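Local coordinates for peptidase M16 C-terminal domain-containing protein (Enterococcus faecalis, PDB 3D3Y), which is of unknown function but resembles metallopeptidases of the M16 family and may bind a metal ion, at residues Arg30-Leu35 and Gln85-Ile90; Leu45-Met50 and Ile77-Lys82; Glu338-Gly343 and Pro401-Val406. One frame throughout, in Å; residues are numbered along the deposited sequence.

Contact 1. Residues Arg30-Leu35 and Gln85-Ile90; sequences RFNTRL and QHWFNI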
ATOM      1  N   ARG A  30      -6.013  10.508  -7.554  1.00 31.74           N
ATOM      2  CA  ARG A  30      -5.841   9.058  -7.469  1.00 32.96           C
ATOM      3  C   ARG A  30      -6.581   8.330  -8.598  1.00 32.25           C
ATOM      4  O   ARG A  30      -7.826   8.419  -8.713  1.00 32.09           O
ATOM      5  CB  ARG A  30      -6.200   8.528  -6.072  1.00 32.04           C
ATOM      6  CG  ARG A  30      -6.064   6.992  -5.940  1.00 34.45           C
ATOM      7  CD  ARG A  30      -5.989   6.503  -4.472  1.00 35.18           C
ATOM      8  NE  ARG A  30      -4.735   6.877  -3.821  1.00 35.15           N
ATOM      9  CZ  ARG A  30      -4.578   7.014  -2.502  1.00 36.87           C
ATOM     10  NH1 ARG A  30      -5.601   6.812  -1.657  1.00 38.59           N
ATOM     11  NH2 ARG A  30      -3.378   7.338  -2.022  1.00 36.61           N
ATOM     12  N   PHE A  31      -5.805   7.692  -9.474  1.00 32.50           N
ATOM     13  CA  PHE A  31      -6.365   6.839 -10.538  1.00 32.64           C
ATOM     14  C   PHE A  31      -6.499   5.404 -10.022  1.00 32.74           C
ATOM     15  O   PHE A  31      -5.559   4.825  -9.495  1.00 32.81           O
ATOM     16  CB  PHE A  31      -5.484   6.835 -11.788  1.00 33.49           C
ATOM     17  CG  PHE A  31      -5.343   8.182 -12.458  1.00 33.11           C
ATOM     18  CD1 PHE A  31      -5.958   8.422 -13.694  1.00 32.37           C
ATOM     19  CD2 PHE A  31      -4.591   9.196 -11.863  1.00 31.30           C
ATOM     20  CE1 PHE A  31      -5.839   9.659 -14.324  1.00 32.21           C
ATOM     21  CE2 PHE A  31      -4.442  10.419 -12.492  1.00 34.06           C
ATOM     22  CZ  PHE A  31      -5.083  10.641 -13.738  1.00 33.75           C
ATOM     23  N   ASN A  32      -7.685   4.834 -10.154  1.00 32.88           N
ATOM     24  CA  ASN A  32      -7.993   3.559  -9.520  1.00 32.62           C
ATOM     25  C   ASN A  32      -8.343   2.571 -10.618  1.00 32.68           C
ATOM     26  O   ASN A  32      -9.155   2.891 -11.496  1.00 32.88           O
ATOM     27  CB  ASN A  32      -9.167   3.771  -8.552  1.00 32.66           C
ATOM     28  CG  ASN A  32      -9.423   2.573  -7.621  1.00 35.03           C
ATOM     29  OD1 ASN A  32      -9.689   1.439  -8.067  1.00 31.49           O
ATOM     30  ND2 ASN A  32      -9.360   2.834  -6.322  1.00 33.55           N
ATOM     31  N   THR A  33      -7.729   1.385 -10.578  1.00 33.09           N
ATOM     32  CA  THR A  33      -8.010   0.316 -11.552  1.00 34.01           C
ATOM     33  C   THR A  33      -7.972  -1.046 -10.855  1.00 34.11           C
ATOM     34  O   THR A  33      -7.423  -1.169  -9.758  1.00 33.24           O
ATOM     35  CB  THR A  33      -7.006   0.342 -12.740  1.00 33.93           C
ATOM     36  OG1 THR A  33      -7.556  -0.394 -13.843  1.00 36.62           O
ATOM     37  CG2 THR A  33      -5.645  -0.270 -12.332  1.00 34.12           C
ATOM     38  N   ARG A  34      -8.554  -2.061 -11.480  1.00 33.57           N
ATOM     39  CA  ARG A  34      -8.388  -3.445 -10.995  1.00 34.82           C
ATOM     40  C   ARG A  34      -6.904  -3.862 -11.009  1.00 33.56           C
ATOM     41  O   ARG A  34      -6.179  -3.572 -11.964  1.00 33.28           O
ATOM     42  CB  ARG A  34      -9.240  -4.414 -11.847  1.00 35.01           C
ATOM     43  CG  ARG A  34      -9.265  -5.872 -11.365  1.00 38.06           C
ATOM     44  CD  ARG A  34     -10.033  -6.807 -12.362  1.00 38.07           C
ATOM     45  NE  ARG A  34      -9.200  -7.072 -13.542  1.00 46.71           N
ATOM     46  CZ  ARG A  34      -8.162  -7.916 -13.561  1.00 49.74           C
ATOM     47  NH1 ARG A  34      -7.831  -8.610 -12.478  1.00 51.65           N
ATOM     48  NH2 ARG A  34      -7.451  -8.082 -14.673  1.00 52.49           N
ATOM     49  N   LEU A  35      -6.450  -4.533  -9.955  1.00 33.33           N
ATOM     50  CA  LEU A  35      -5.070  -5.056  -9.939  1.00 33.62           C
ATOM     51  C   LEU A  35      -4.948  -6.030 -11.099  1.00 34.34           C
ATOM     52  O   LEU A  35      -5.804  -6.889 -11.263  1.00 35.20           O
ATOM     53  CB  LEU A  35      -4.783  -5.758  -8.628  1.00 32.73           C
ATOM     54  CG  LEU A  35      -3.358  -6.231  -8.426  1.00 33.25           C
ATOM     55  CD1 LEU A  35      -2.486  -5.038  -8.089  1.00 32.62           C
ATOM     56  CD2 LEU A  35      -3.334  -7.274  -7.326  1.00 31.54           C
ATOM     57  N   GLN A  85      -7.287  -3.720  -5.934  1.00 32.66           N
ATOM     58  CA  GLN A  85      -7.113  -2.441  -6.669  1.00 31.46           C
ATOM     59  C   GLN A  85      -5.643  -2.065  -6.746  1.00 31.84           C
ATOM     60  O   GLN A  85      -4.831  -2.465  -5.902  1.00 30.98           O
ATOM     61  CB  GLN A  85      -7.892  -1.316  -5.975  1.00 31.29           C
ATOM     62  CG  GLN A  85      -9.396  -1.469  -6.079  1.00 30.55           C
ATOM     63  CD  GLN A  85     -10.166  -0.483  -5.219  1.00 31.12           C
ATOM     64  OE1 GLN A  85      -9.591   0.425  -4.615  1.00 29.73           O
ATOM     65  NE2 GLN A  85     -11.492  -0.659  -5.162  1.00 30.15           N
ATOM     66  N   HIS A  86      -5.292  -1.321  -7.786  1.00 31.90           N
ATOM     67  CA  HIS A  86      -3.949  -0.779  -7.902  1.00 31.96           C
ATOM     68  C   HIS A  86      -4.164   0.730  -8.108  1.00 32.03           C
ATOM     69  O   HIS A  86      -5.018   1.162  -8.929  1.00 32.49           O
ATOM     70  CB  HIS A  86      -3.173  -1.436  -9.075  1.00 31.78           C
ATOM     71  CG  HIS A  86      -1.705  -1.120  -9.078  1.00 30.14           C
ATOM     72  ND1 HIS A  86      -1.174  -0.043  -9.753  1.00 31.53           N
ATOM     73  CD2 HIS A  86      -0.664  -1.726  -8.458  1.00 32.20           C
ATOM     74  CE1 HIS A  86       0.136  -0.002  -9.558  1.00 32.50           C
ATOM     75  NE2 HIS A  86       0.472  -1.016  -8.772  1.00 31.94           N
ATOM     76  N   TRP A  87      -3.446   1.518  -7.314  1.00 31.64           N
ATOM     77  CA  TRP A  87      -3.668   2.953  -7.237  1.00 31.83           C
ATOM     78  C   TRP A  87      -2.450   3.681  -7.828  1.00 32.50           C
ATOM     79  O   TRP A  87      -1.316   3.344  -7.523  1.00 33.38           O
ATOM     80  CB  TRP A  87      -3.825   3.371  -5.753  1.00 31.44           C
ATOM     81  CG  TRP A  87      -4.999   2.764  -4.958  1.00 30.61           C
ATOM     82  CD1 TRP A  87      -6.076   2.047  -5.443  1.00 31.80           C
ATOM     83  CD2 TRP A  87      -5.223   2.926  -3.556  1.00 30.53           C
ATOM     84  NE1 TRP A  87      -6.939   1.718  -4.388  1.00 29.77           N
ATOM     85  CE2 TRP A  87      -6.433   2.254  -3.230  1.00 32.23           C
ATOM     86  CE3 TRP A  87      -4.509   3.588  -2.529  1.00 32.26           C
ATOM     87  CZ2 TRP A  87      -6.945   2.221  -1.922  1.00 32.64           C
ATOM     88  CZ3 TRP A  87      -5.023   3.546  -1.207  1.00 31.75           C
ATOM     89  CH2 TRP A  87      -6.227   2.859  -0.924  1.00 31.06           C
ATOM     90  N   PHE A  88      -2.701   4.722  -8.623  1.00 32.61           N
ATOM     91  CA  PHE A  88      -1.659   5.570  -9.216  1.00 31.89           C
ATOM     92  C   PHE A  88      -1.932   6.948  -8.623  1.00 32.01           C
ATOM     93  O   PHE A  88      -3.014   7.505  -8.808  1.00 31.86           O
ATOM     94  CB  PHE A  88      -1.801   5.550 -10.724  1.00 31.58           C
ATOM     95  CG  PHE A  88      -0.803   6.391 -11.479  1.00 32.23           C
ATOM     96  CD1 PHE A  88       0.246   5.774 -12.170  1.00 32.12           C
ATOM     97  CD2 PHE A  88      -0.956   7.789 -11.582  1.00 32.27           C
ATOM     98  CE1 PHE A  88       1.132   6.532 -12.941  1.00 30.79           C
ATOM     99  CE2 PHE A  88      -0.060   8.575 -12.337  1.00 32.39           C
ATOM    100  CZ  PHE A  88       1.005   7.936 -13.015  1.00 30.87           C
ATOM    101  N   ASN A  89      -0.956   7.468  -7.883  1.00 31.16           N
ATOM    102  CA  ASN A  89      -1.196   8.564  -6.935  1.00 32.61           C
ATOM    103  C   ASN A  89      -0.341   9.786  -7.221  1.00 32.80           C
ATOM    104  O   ASN A  89       0.881   9.724  -7.092  1.00 32.91           O
ATOM    105  CB  ASN A  89      -0.815   8.081  -5.525  1.00 32.52           C
ATOM    106  CG  ASN A  89      -1.446   6.745  -5.158  1.00 34.96           C
ATOM    107  OD1 ASN A  89      -2.656   6.601  -5.226  1.00 40.11           O
ATOM    108  ND2 ASN A  89      -0.622   5.772  -4.750  1.00 37.28           N
ATOM    109  N   ILE A  90      -0.971  10.900  -7.573  1.00 32.50           N
ATOM    110  CA  ILE A  90      -0.219  12.137  -7.820  1.00 31.24           C
ATOM    111  C   ILE A  90      -0.517  13.037  -6.646  1.00 32.75           C
ATOM    112  O   ILE A  90      -1.682  13.332  -6.350  1.00 32.53           O
ATOM    113  CB  ILE A  90      -0.675  12.824  -9.117  1.00 32.53           C
ATOM    114  CG1 ILE A  90      -0.452  11.893 -10.323  1.00 30.76           C
ATOM    115  CG2 ILE A  90       0.038  14.177  -9.320  1.00 27.79           C
ATOM    116  CD1 ILE A  90      -1.160  12.413 -11.603  1.00 32.05           C
TER
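The guanidinium of Arg30 lies over the indole of Trp87, with the two planes only 18° apart. NH1 of Arg30 comes within 3.3 Å of Trp87 CZ3, while CD of Arg30 sits over the same ring face near its rim. The bend at chi3 (-70°) turns the group flat onto the indole and also brings Arg30 NE to Asn89 OD1; that hydrogen bond is modelled at 2.5 Å, so short that its exact length is doubtful. Farther along this sheet face, Gln85 OE1 is gripped twice. Trp87 NE1 reaches Gln85 OE1 in the carbonyl plane, on a lone pair, at 3.0 Å. Asn32 ND2 comes to Gln85 OE1 from above that plane and also bonds Tyr376 OH; Gln85 NE2 goes to Ala231 O. On the other face, Phe88 turns an edge toward the face of Phe31 in an offset edge-to-face pair, ring centroids 5.8 Å apart. Between the faces runs a regular antiparallel ladder, in which Phe31 with Phe88 and Thr33 with His86 are the hydrogen-bonded pairs. These strands, 24-34 and 85-95, are inner neighbours of the mixed N-terminal sheet, flanked by strands 200-207 and 74-82. Helices 40-52 and 185-198 cover the Phe31 and Phe88 side, whereas helix 368-380 meets the opposite face through Glu373, a salt-bridge partner of Arg30, and Tyr376, in cation-pi contact with it.

Contact 2. Residues Leu45-Met50 and Ile77-Lys82; sequences LLSSLM and IGVSKK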
ATOM      1  N   LEU A  45       6.102   2.184 -13.901  1.00 30.90           N
ATOM      2  CA  LEU A  45       7.045   2.949 -14.728  1.00 31.43           C
ATOM      3  C   LEU A  45       6.459   4.300 -15.154  1.00 31.70           C
ATOM      4  O   LEU A  45       7.154   5.329 -15.172  1.00 33.09           O
ATOM      5  CB  LEU A  45       7.466   2.152 -15.981  1.00 31.98           C
ATOM      6  CG  LEU A  45       8.445   2.823 -16.973  1.00 32.10           C
ATOM      7  CD1 LEU A  45       9.755   3.300 -16.220  1.00 34.00           C
ATOM      8  CD2 LEU A  45       8.812   1.809 -18.059  1.00 30.22           C
ATOM      9  N   LEU A  46       5.181   4.295 -15.513  1.00 31.57           N
ATOM     10  CA  LEU A  46       4.492   5.527 -15.859  1.00 31.48           C
ATOM     11  C   LEU A  46       4.584   6.573 -14.730  1.00 32.16           C
ATOM     12  O   LEU A  46       4.740   7.765 -14.985  1.00 30.84           O
ATOM     13  CB  LEU A  46       3.030   5.233 -16.180  1.00 31.48           C
ATOM     14  CG  LEU A  46       2.255   6.448 -16.690  1.00 32.18           C
ATOM     15  CD1 LEU A  46       2.835   7.021 -18.030  1.00 31.20           C
ATOM     16  CD2 LEU A  46       0.789   6.051 -16.864  1.00 30.58           C
ATOM     17  N   SER A  47       4.442   6.138 -13.486  1.00 32.28           N
ATOM     18  CA  SER A  47       4.525   7.082 -12.382  1.00 33.33           C
ATOM     19  C   SER A  47       5.900   7.771 -12.378  1.00 34.12           C
ATOM     20  O   SER A  47       5.994   8.972 -12.064  1.00 33.77           O
ATOM     21  CB  SER A  47       4.211   6.397 -11.036  1.00 34.01           C
ATOM     22  OG  SER A  47       5.294   5.605 -10.576  1.00 35.52           O
ATOM     23  N   SER A  48       6.970   7.046 -12.734  1.00 33.41           N
ATOM     24  CA  SER A  48       8.281   7.695 -12.831  1.00 34.20           C
ATOM     25  C   SER A  48       8.362   8.636 -14.035  1.00 33.41           C
ATOM     26  O   SER A  48       8.932   9.704 -13.940  1.00 34.07           O
ATOM     27  CB  SER A  48       9.402   6.680 -12.962  1.00 34.89           C
ATOM     28  OG  SER A  48       9.654   6.102 -11.703  1.00 40.52           O
ATOM     29  N   LEU A  49       7.749   8.251 -15.144  1.00 32.87           N
ATOM     30  CA  LEU A  49       7.839   9.046 -16.362  1.00 32.43           C
ATOM     31  C   LEU A  49       7.113  10.362 -16.183  1.00 32.77           C
ATOM     32  O   LEU A  49       7.656  11.429 -16.568  1.00 32.48           O
ATOM     33  CB  LEU A  49       7.292   8.279 -17.569  1.00 32.79           C
ATOM     34  CG  LEU A  49       8.056   7.019 -18.007  1.00 33.41           C
ATOM     35  CD1 LEU A  49       7.249   6.160 -18.987  1.00 29.39           C
ATOM     36  CD2 LEU A  49       9.422   7.365 -18.658  1.00 33.25           C
HETATM   37  N   MSE A  50       5.921  10.312 -15.584  1.00 31.02           N
HETATM   38  CA  MSE A  50       5.098  11.518 -15.495  1.00 32.47           C
HETATM   39  C   MSE A  50       5.602  12.491 -14.429  1.00 32.53           C
HETATM   40  O   MSE A  50       5.286  13.683 -14.468  1.00 32.85           O
HETATM   41  CB  MSE A  50       3.638  11.148 -15.274  1.00 33.05           C
HETATM   42  CG  MSE A  50       3.085  10.408 -16.509  1.00 31.47           C
HETATM   43 SE   MSE A  50       1.233   9.951 -16.195  0.70 34.39          SE
HETATM   44  CE  MSE A  50       0.502  11.725 -15.830  1.00 36.34           C
ATOM     45  N   ILE A  77       4.756  11.423  -7.637  1.00 32.48           N
ATOM     46  CA  ILE A  77       3.851  10.399  -8.144  1.00 32.83           C
ATOM     47  C   ILE A  77       4.396   9.025  -7.720  1.00 33.52           C
ATOM     48  O   ILE A  77       5.625   8.754  -7.827  1.00 32.05           O
ATOM     49  CB  ILE A  77       3.698  10.475  -9.696  1.00 31.65           C
ATOM     50  CG1 ILE A  77       3.403  11.910 -10.166  1.00 31.28           C
ATOM     51  CG2 ILE A  77       2.578   9.535 -10.200  1.00 33.86           C
ATOM     52  CD1 ILE A  77       3.159  12.011 -11.735  1.00 32.94           C
ATOM     53  N   GLY A  78       3.500   8.166  -7.233  1.00 33.96           N
ATOM     54  CA  GLY A  78       3.874   6.760  -6.974  1.00 35.64           C
ATOM     55  C   GLY A  78       2.658   5.837  -7.143  1.00 36.31           C
ATOM     56  O   GLY A  78       1.607   6.270  -7.583  1.00 35.80           O
ATOM     57  N   VAL A  79       2.815   4.564  -6.771  1.00 35.06           N
ATOM     58  CA  VAL A  79       1.759   3.598  -6.914  1.00 33.89           C
ATOM     59  C   VAL A  79       1.665   2.778  -5.659  1.00 33.97           C
ATOM     60  O   VAL A  79       2.642   2.664  -4.893  1.00 33.53           O
ATOM     61  CB  VAL A  79       1.973   2.642  -8.130  1.00 33.10           C
ATOM     62  CG1 VAL A  79       1.933   3.412  -9.432  1.00 33.36           C
ATOM     63  CG2 VAL A  79       3.304   1.886  -8.002  1.00 32.00           C
ATOM     64  N   SER A  80       0.481   2.214  -5.439  1.00 34.64           N
ATOM     65  CA  SER A  80       0.318   1.248  -4.361  1.00 35.32           C
ATOM     66  C   SER A  80      -0.761   0.234  -4.712  1.00 35.75           C
ATOM     67  O   SER A  80      -1.452   0.359  -5.725  1.00 35.62           O
ATOM     68  CB  SER A  80       0.032   1.944  -3.016  1.00 36.92           C
ATOM     69  OG  SER A  80      -1.057   2.820  -3.147  1.00 35.34           O
ATOM     70  N   LYS A  81      -0.886  -0.792  -3.882  1.00 35.42           N
ATOM     71  CA  LYS A  81      -1.775  -1.905  -4.174  1.00 36.35           C
ATOM     72  C   LYS A  81      -2.641  -1.991  -2.948  1.00 35.78           C
ATOM     73  O   LYS A  81      -2.122  -1.879  -1.857  1.00 35.98           O
ATOM     74  CB  LYS A  81      -0.905  -3.164  -4.323  1.00 36.14           C
ATOM     75  CG  LYS A  81      -1.587  -4.504  -4.291  1.00 39.77           C
ATOM     76  CD  LYS A  81      -0.572  -5.544  -4.835  1.00 43.71           C
ATOM     77  CE  LYS A  81      -0.839  -6.919  -4.295  1.00 46.37           C
ATOM     78  NZ  LYS A  81       0.247  -7.888  -4.679  1.00 44.72           N
ATOM     79  N   LYS A  82      -3.935  -2.213  -3.118  1.00 35.04           N
ATOM     80  CA  LYS A  82      -4.830  -2.338  -1.975  1.00 35.25           C
ATOM     81  C   LYS A  82      -5.889  -3.324  -2.354  1.00 34.52           C
ATOM     82  O   LYS A  82      -6.716  -3.043  -3.228  1.00 33.52           O
ATOM     83  CB  LYS A  82      -5.503  -1.003  -1.626  1.00 36.48           C
ATOM     84  CG  LYS A  82      -6.144  -0.954  -0.202  1.00 39.31           C
ATOM     85  CD  LYS A  82      -5.014  -0.673   0.791  1.00 44.58           C
ATOM     86  CE  LYS A  82      -5.487  -0.445   2.183  1.00 47.09           C
ATOM     87  NZ  LYS A  82      -4.239  -0.384   3.010  1.00 50.45           N
TER
HETATM   88  O   HOH W   1       7.716   7.420  -9.139  1.00 44.96           O
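No ring or other flat side chain takes part where Ser47 and Met50 meet Ile77: the contact is made by aliphatic branches and methylenes, with the Phe88 ring from the adjacent strand touching both Ser47 and Ile77. It is helix-on-sheet packing in an alpha+beta domain of the M16 type; segment 45-50 of helix 40-52 runs nearly antiparallel to segment 77-82 of the outermost strand, their axes 7.1 Å apart at the closest. Ile77 spreads two branches over the helix. Ile77 CG2 rests on Ser47 CB at 3.6 Å, and Ile77 CD1, carried outward with chi2 at -177°, reaches Met50 CB (a selenomethionine) at 3.7 Å. Val79 adds a looser touch, CG1 to Ser47 CB at 4.1 Å. The Ser47 hydroxyl is turned back between the backbone N and the carbonyl carbon (chi1 76°), which lets OG bond Thr44 O, three residues earlier in the helix. Ile77 is also held through its backbone, since its N donates to Glu51 OE2. At the same residue a water bridges helix and strand: it donates firmly to Ile77 O at 2.8 Å, and only weakly, at 3.4 Å, to Ser47 OG.

Contact 3. Residues Glu338-Gly343 and Pro401-Val406; sequences ENIRLG and PEIQEV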
ATOM      1  N   GLU A 338      -1.492 -22.698  18.877  1.00 31.33           N
ATOM      2  CA  GLU A 338      -2.364 -23.506  19.697  1.00 31.54           C
ATOM      3  C   GLU A 338      -2.598 -22.886  21.081  1.00 30.86           C
ATOM      4  O   GLU A 338      -3.723 -22.921  21.607  1.00 29.06           O
ATOM      5  CB  GLU A 338      -1.806 -24.918  19.820  1.00 31.94           C
ATOM      6  CG  GLU A 338      -1.936 -25.701  18.492  1.00 38.25           C
ATOM      7  CD  GLU A 338      -3.387 -25.674  17.933  1.00 43.79           C
ATOM      8  OE1 GLU A 338      -4.336 -25.961  18.708  1.00 44.19           O
ATOM      9  OE2 GLU A 338      -3.556 -25.346  16.723  1.00 48.16           O
ATOM     10  N   ASN A 339      -1.545 -22.308  21.659  1.00 29.30           N
ATOM     11  CA  ASN A 339      -1.676 -21.668  22.952  1.00 29.91           C
ATOM     12  C   ASN A 339      -2.676 -20.531  22.925  1.00 30.02           C
ATOM     13  O   ASN A 339      -3.476 -20.390  23.849  1.00 30.98           O
ATOM     14  CB  ASN A 339      -0.321 -21.170  23.459  1.00 30.37           C
ATOM     15  CG  ASN A 339       0.537 -22.302  23.989  1.00 30.93           C
ATOM     16  OD1 ASN A 339       0.028 -23.394  24.294  1.00 29.65           O
ATOM     17  ND2 ASN A 339       1.839 -22.039  24.146  1.00 31.78           N
ATOM     18  N   ILE A 340      -2.617 -19.708  21.877  1.00 29.66           N
ATOM     19  CA  ILE A 340      -3.633 -18.659  21.704  1.00 28.75           C
ATOM     20  C   ILE A 340      -5.012 -19.308  21.506  1.00 29.46           C
ATOM     21  O   ILE A 340      -5.979 -18.902  22.135  1.00 29.59           O
ATOM     22  CB  ILE A 340      -3.298 -17.717  20.528  1.00 28.33           C
ATOM     23  CG1 ILE A 340      -1.936 -16.990  20.802  1.00 27.67           C
ATOM     24  CG2 ILE A 340      -4.461 -16.744  20.291  1.00 29.00           C
ATOM     25  CD1 ILE A 340      -1.381 -16.234  19.566  1.00 27.18           C
ATOM     26  N   ARG A 341      -5.119 -20.306  20.624  1.00 31.09           N
ATOM     27  CA  ARG A 341      -6.419 -20.995  20.460  1.00 31.66           C
ATOM     28  C   ARG A 341      -6.985 -21.461  21.812  1.00 31.42           C
ATOM     29  O   ARG A 341      -8.202 -21.356  22.069  1.00 31.05           O
ATOM     30  CB  ARG A 341      -6.305 -22.184  19.495  1.00 32.32           C
ATOM     31  CG  ARG A 341      -6.076 -21.737  18.069  1.00 33.13           C
ATOM     32  CD  ARG A 341      -5.754 -22.890  17.074  1.00 34.56           C
ATOM     33  NE  ARG A 341      -5.971 -22.397  15.719  1.00 38.09           N
ATOM     34  CZ  ARG A 341      -5.577 -22.995  14.599  1.00 41.91           C
ATOM     35  NH1 ARG A 341      -4.857 -24.123  14.638  1.00 44.99           N
ATOM     36  NH2 ARG A 341      -5.894 -22.440  13.429  1.00 39.42           N
ATOM     37  N   LEU A 342      -6.101 -21.965  22.672  1.00 30.16           N
ATOM     38  CA  LEU A 342      -6.501 -22.470  24.008  1.00 30.26           C
ATOM     39  C   LEU A 342      -6.812 -21.354  25.009  1.00 30.00           C
ATOM     40  O   LEU A 342      -7.333 -21.620  26.083  1.00 29.06           O
ATOM     41  CB  LEU A 342      -5.423 -23.405  24.581  1.00 29.82           C
ATOM     42  CG  LEU A 342      -5.265 -24.763  23.865  1.00 32.33           C
ATOM     43  CD1 LEU A 342      -3.886 -25.394  24.172  1.00 33.09           C
ATOM     44  CD2 LEU A 342      -6.391 -25.719  24.268  1.00 33.70           C
ATOM     45  N   GLY A 343      -6.503 -20.110  24.643  1.00 30.27           N
ATOM     46  CA  GLY A 343      -6.782 -18.975  25.535  1.00 29.90           C
ATOM     47  C   GLY A 343      -5.715 -18.841  26.593  1.00 30.61           C
ATOM     48  O   GLY A 343      -5.936 -18.225  27.641  1.00 29.75           O
ATOM     49  N   PRO A 401     -11.961 -14.588  24.436  1.00 29.25           N
ATOM     50  CA  PRO A 401     -12.761 -15.460  23.560  1.00 29.22           C
ATOM     51  C   PRO A 401     -12.778 -14.988  22.095  1.00 28.68           C
ATOM     52  O   PRO A 401     -12.715 -15.827  21.182  1.00 28.39           O
ATOM     53  CB  PRO A 401     -14.157 -15.455  24.221  1.00 29.29           C
ATOM     54  CG  PRO A 401     -13.850 -15.247  25.703  1.00 29.06           C
ATOM     55  CD  PRO A 401     -12.710 -14.215  25.651  1.00 29.97           C
ATOM     56  N   GLU A 402     -12.790 -13.675  21.863  1.00 27.95           N
ATOM     57  CA  GLU A 402     -12.708 -13.168  20.485  1.00 28.81           C
ATOM     58  C   GLU A 402     -11.369 -13.454  19.828  1.00 29.40           C
ATOM     59  O   GLU A 402     -11.315 -13.793  18.619  1.00 30.32           O
ATOM     60  CB  GLU A 402     -12.973 -11.673  20.420  1.00 28.49           C
ATOM     61  CG  GLU A 402     -14.469 -11.298  20.698  1.00 29.77           C
ATOM     62  CD  GLU A 402     -14.659  -9.785  20.827  1.00 30.64           C
ATOM     63  OE1 GLU A 402     -13.658  -9.087  21.153  1.00 32.78           O
ATOM     64  OE2 GLU A 402     -15.789  -9.284  20.605  1.00 31.80           O
ATOM     65  N   ILE A 403     -10.299 -13.325  20.616  1.00 28.88           N
ATOM     66  CA  ILE A 403      -8.940 -13.626  20.142  1.00 28.68           C
ATOM     67  C   ILE A 403      -8.786 -15.107  19.808  1.00 29.45           C
ATOM     68  O   ILE A 403      -8.140 -15.457  18.776  1.00 29.87           O
ATOM     69  CB  ILE A 403      -7.880 -13.175  21.192  1.00 29.24           C
ATOM     70  CG1 ILE A 403      -7.975 -11.653  21.455  1.00 28.11           C
ATOM     71  CG2 ILE A 403      -6.448 -13.616  20.751  1.00 28.02           C
ATOM     72  CD1 ILE A 403      -7.358 -11.163  22.746  1.00 27.97           C
ATOM     73  N   GLN A 404      -9.353 -15.972  20.665  1.00 29.82           N
ATOM     74  CA  GLN A 404      -9.331 -17.422  20.466  1.00 30.91           C
ATOM     75  C   GLN A 404     -10.074 -17.784  19.184  1.00 31.20           C
ATOM     76  O   GLN A 404      -9.627 -18.656  18.409  1.00 30.23           O
ATOM     77  CB  GLN A 404     -10.019 -18.171  21.630  1.00 30.26           C
ATOM     78  CG  GLN A 404      -9.349 -18.092  22.988  1.00 31.10           C
ATOM     79  CD  GLN A 404     -10.149 -18.830  24.051  1.00 31.12           C
ATOM     80  OE1 GLN A 404     -10.900 -18.207  24.816  1.00 33.37           O
ATOM     81  NE2 GLN A 404     -10.005 -20.148  24.103  1.00 27.94           N
ATOM     82  N   GLU A 405     -11.220 -17.134  18.967  1.00 31.10           N
ATOM     83  CA  GLU A 405     -11.970 -17.355  17.711  1.00 32.41           C
ATOM     84  C   GLU A 405     -11.167 -16.951  16.432  1.00 32.14           C
ATOM     85  O   GLU A 405     -11.162 -17.692  15.441  1.00 32.72           O
ATOM     86  CB  GLU A 405     -13.347 -16.664  17.770  1.00 33.04           C
ATOM     87  CG  GLU A 405     -14.211 -16.796  16.523  1.00 35.65           C
ATOM     88  CD  GLU A 405     -14.540 -18.247  16.176  1.00 40.76           C
ATOM     89  OE1 GLU A 405     -14.582 -19.107  17.099  1.00 39.43           O
ATOM     90  OE2 GLU A 405     -14.759 -18.515  14.964  1.00 42.92           O
ATOM     91  N   VAL A 406     -10.511 -15.797  16.449  1.00 31.30           N
ATOM     92  CA  VAL A 406      -9.627 -15.385  15.348  1.00 31.46           C
ATOM     93  C   VAL A 406      -8.561 -16.486  15.147  1.00 31.88           C
ATOM     94  O   VAL A 406      -8.313 -16.936  14.020  1.00 30.46           O
ATOM     95  CB  VAL A 406      -8.960 -13.996  15.645  1.00 31.85           C
ATOM     96  CG1 VAL A 406      -7.756 -13.716  14.715  1.00 30.73           C
ATOM     97  CG2 VAL A 406     -10.020 -12.888  15.526  1.00 30.71           C
TER
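This is a small helix-to-helix contact at the periphery of the C-terminal alpha+beta half, joining the end region of helix 326-341 to the side of helix 400-409. The chain leaves the first helix through a Schellman motif: Gly343, with a positive phi of 81°, is the first residue to abandon helical geometry, and its N bonds back to Ile340 O at 2.8 Å. Gln404 reaches into this turn. The Gln404 chain, extended beyond CG (chi2 178°), carries its NE2 to Arg341 O in a nearly straight hydrogen bond of 3.0 Å, the N-H to acceptor angle being 174°. The carbonyl oxygen lies in the plane of the Gln404 amide, although the donor is tilted away from the carbonyl's own plane. Arg341 O, near the helix end, thus gains a partner from the neighbouring helix. The amide carbon CD of Gln404 lies 3.7 Å from Gly343 CA, where the absence of a side chain gives the amide room. Deeper in, Ile340 and Ile403 cross at about a right angle, their CG2 methyls 3.7 Å apart, and both helices pack on Phe278 of helix 272-284 through Ile340 and Val406. Arg341 points its CB away from the second helix, yet its NE donates to Ala407 O there, while its NH1 forms a salt bridge with Glu338 OE2 at 2.7 Å, near the guanidinium plane.

Overall arrangement
From the N terminus, strand 24-34 enters the first sheet and opens the loop of contact 1, which closes when strand 85-95 pairs with it. Contact 2 is nested inside that loop: helix 40-52 follows strand 24-34 and folds back on strand 74-82, the neighbour of 85-95. The two contacts adjoin, their centres 9 Å apart, and Trp87 N approaches Ser80 O at 2.8 Å, probably a hydrogen bond. Together they tie sheet and helix in the N-terminal half. Contact 3 comes later, in series with both, and closes a largely helical loop in the C-terminal half, its centre about 37 Å from that of contact 1.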